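Local coordinates for putative tryptophan halogenase (Xanthomonas campestris pv. campestris, PDB 6Y1W), which probably acts as a flavin-dependent halogenase of the tryptophan halogenase family, which would use FAD to halogenate its substrate, at residues A[190-195]-A[204-209]. Numbering follows the deposited sequence.
Sequences IGSVQT and ALVLDD. With BU9 (Meso-2,3-Butanediol), chain M.
V206 O is gripped twice from across the hairpin, by G191 N at 2.7 Å and by S192 N at 3.0 Å, both donors lying in its carbonyl plane. G191 and S192 thus both face V206, a classic beta bulge, and the register between strands 184-195 and 202-207 shifts by one residue. Beyond the bulge the antiparallel pairing is regular, V206 N giving to S192 O and Q194 N to A204 O (2.9 Å, N-H...O 170°), before a weak bond from A204 N to Q194 O.

On one face, I190 reaches forward with CG1 beside its own backbone N (chi1 -62°) and an extended end, which brings its CD1 to 3.7 Å from L205 CD1. L205 thereby fills the hollow between two bumps, its CD1 meeting the end of I190 and its CD2 against both methyls of V193, with which it lies side by side. L207 CD2 closes the row from the other end, 4.0 Å from I190 CG1. Helix 227-232 covers V193 and L205 through L228, and V48 of strand 44-49 packs on I190 and L207.

The other face is more polar. S192 OG lies against V206 CB and CG2, while the extended chain of Q194 crosses V206 CG2, its amide carbon CD at 3.8 Å from that methyl; OE1 passes A204 CB and reaches across strand 202-207 to a hydrogen bond with R212 NE.

At the bulge, D208 OD1 fits against G191 CA at 3.3 Å, in the hollow a glycine leaves. I190 N points out of the hairpin to a butanediol hydroxyl, O06, at 3.0 Å; the diol pocket includes G23, next to the predicted FAD-binding G24 and G25. The hairpin, toward one end of the Rossmann-like sheet, thus lends a straight backbone N-H bond and an aliphatic flank to the pocket occupied here by butanediol.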
loop_
_atom_site.group_PDB
_atom_site.type_symbol
_atom_site.label_atom_id
_atom_site.label_comp_id
_atom_site.label_asym_id
_atom_site.label_seq_id
_atom_site.Cartn_x
_atom_site.Cartn_y
_atom_site.Cartn_z
ATOM N N ILE A 190 18.333 35.613 7.257
ATOM C CA ILE A 190 16.967 36.106 7.358
ATOM C C ILE A 190 16.848 36.880 8.670
ATOM O O ILE A 190 17.094 36.336 9.750
ATOM C CB ILE A 190 15.961 34.947 7.297
ATOM C CG1 ILE A 190 16.054 34.218 5.958
ATOM C CG2 ILE A 190 14.546 35.447 7.467
ATOM C CD1 ILE A 190 15.259 32.933 5.949
ATOM N N GLY A 191 16.496 38.158 8.574
ATOM C CA GLY A 191 16.287 38.984 9.753
ATOM C C GLY A 191 14.854 39.003 10.256
ATOM O O GLY A 191 14.623 39.114 11.466
ATOM N N SER A 192 13.880 38.906 9.353
ATOM C CA SER A 192 12.485 38.847 9.770
ATOM C C SER A 192 11.642 38.184 8.685
ATOM O O SER A 192 12.048 38.085 7.521
ATOM C CB SER A 192 11.951 40.239 10.113
ATOM O OG SER A 192 11.919 41.079 8.982
ATOM N N VAL A 193 10.472 37.698 9.101
ATOM C CA VAL A 193 9.494 37.079 8.220
ATOM C C VAL A 193 8.222 37.908 8.280
ATOM O O VAL A 193 7.682 38.134 9.369
ATOM C CB VAL A 193 9.220 35.628 8.636
ATOM C CG1 VAL A 193 8.280 34.958 7.656
ATOM C CG2 VAL A 193 10.541 34.866 8.764
ATOM N N GLN A 194 7.729 38.332 7.121
ATOM C CA GLN A 194 6.519 39.145 7.029
ATOM C C GLN A 194 5.350 38.260 6.651
ATOM O O GLN A 194 5.465 37.395 5.782
ATOM C CB GLN A 194 6.668 40.256 5.993
ATOM C CG GLN A 194 7.878 41.129 6.213
ATOM C CD GLN A 194 7.846 42.390 5.376
ATOM O OE1 GLN A 194 7.489 42.356 4.195
ATOM N NE2 GLN A 194 8.245 43.509 5.976
ATOM N N THR A 195 4.226 38.465 7.320
ATOM C CA THR A 195 3.032 37.694 7.050
ATOM C C THR A 195 1.946 38.624 6.545
ATOM O O THR A 195 1.987 39.842 6.768
ATOM C CB THR A 195 2.537 36.940 8.285
ATOM O OG1 THR A 195 2.369 37.858 9.369
ATOM C CG2 THR A 195 3.535 35.851 8.692
ATOM N N ALA A 204 6.847 37.404 2.761
ATOM C CA ALA A 204 8.190 37.675 2.271
ATOM C C ALA A 204 9.184 37.386 3.376
ATOM O O ALA A 204 8.843 37.415 4.562
ATOM C CB ALA A 204 8.349 39.133 1.813
ATOM N N LEU A 205 10.425 37.148 2.973
ATOM C CA LEU A 205 11.534 37.138 3.912
ATOM C C LEU A 205 12.276 38.459 3.783
ATOM O O LEU A 205 12.309 39.069 2.703
ATOM C CB LEU A 205 12.511 35.989 3.653
ATOM C CG LEU A 205 11.881 34.609 3.452
ATOM C CD1 LEU A 205 12.992 33.641 3.081
ATOM C CD2 LEU A 205 11.117 34.122 4.698
ATOM N N VAL A 206 12.808 38.938 4.904
ATOM C CA VAL A 206 13.640 40.134 4.909
ATOM C C VAL A 206 15.008 39.765 5.455
ATOM O O VAL A 206 15.112 39.281 6.591
ATOM C CB VAL A 206 13.009 41.277 5.717
ATOM C CG1 VAL A 206 13.901 42.509 5.594
ATOM C CG2 VAL A 206 11.603 41.584 5.194
ATOM N N LEU A 207 16.051 39.972 4.646
ATOM C CA LEU A 207 17.407 39.627 5.049
ATOM C C LEU A 207 18.006 40.710 5.942
ATOM O O LEU A 207 17.469 41.813 6.084
ATOM C CB LEU A 207 18.313 39.417 3.831
ATOM C CG LEU A 207 17.813 38.390 2.802
ATOM C CD1 LEU A 207 18.862 38.125 1.736
ATOM C CD2 LEU A 207 17.403 37.088 3.477
ATOM N N ASP A 208 19.174 40.396 6.511
ATOM C CA ASP A 208 19.807 41.342 7.422
ATOM C C ASP A 208 20.226 42.632 6.729
ATOM O O ASP A 208 20.386 43.651 7.403
ATOM C CB ASP A 208 21.047 40.709 8.060
ATOM C CG ASP A 208 20.709 39.762 9.190
ATOM O OD1 ASP A 208 19.538 39.754 9.647
ATOM O OD2 ASP A 208 21.627 39.028 9.626
ATOM N N ASP A 209 20.317 42.642 5.401
ATOM C CA ASP A 209 20.675 43.841 4.657
ATOM C C ASP A 209 19.459 44.560 4.105
ATOM O O ASP A 209 19.608 45.488 3.304
ATOM C CB ASP A 209 21.645 43.492 3.522
ATOM C CG ASP A 209 21.041 42.531 2.497
ATOM O OD1 ASP A 209 19.807 42.314 2.518
ATOM O OD2 ASP A 209 21.805 41.979 1.674
HETATM C C03 BU9 M . 19.190 30.500 8.826
HETATM C C04 BU9 M . 19.608 31.669 7.923
HETATM O O06 BU9 M . 18.653 32.692 8.052
HETATM C C05 BU9 M . 19.733 31.230 6.455
HETATM C C01 BU9 M . 20.671 30.023 6.335
HETATM O O6 BU9 M . 18.473 30.895 5.914
#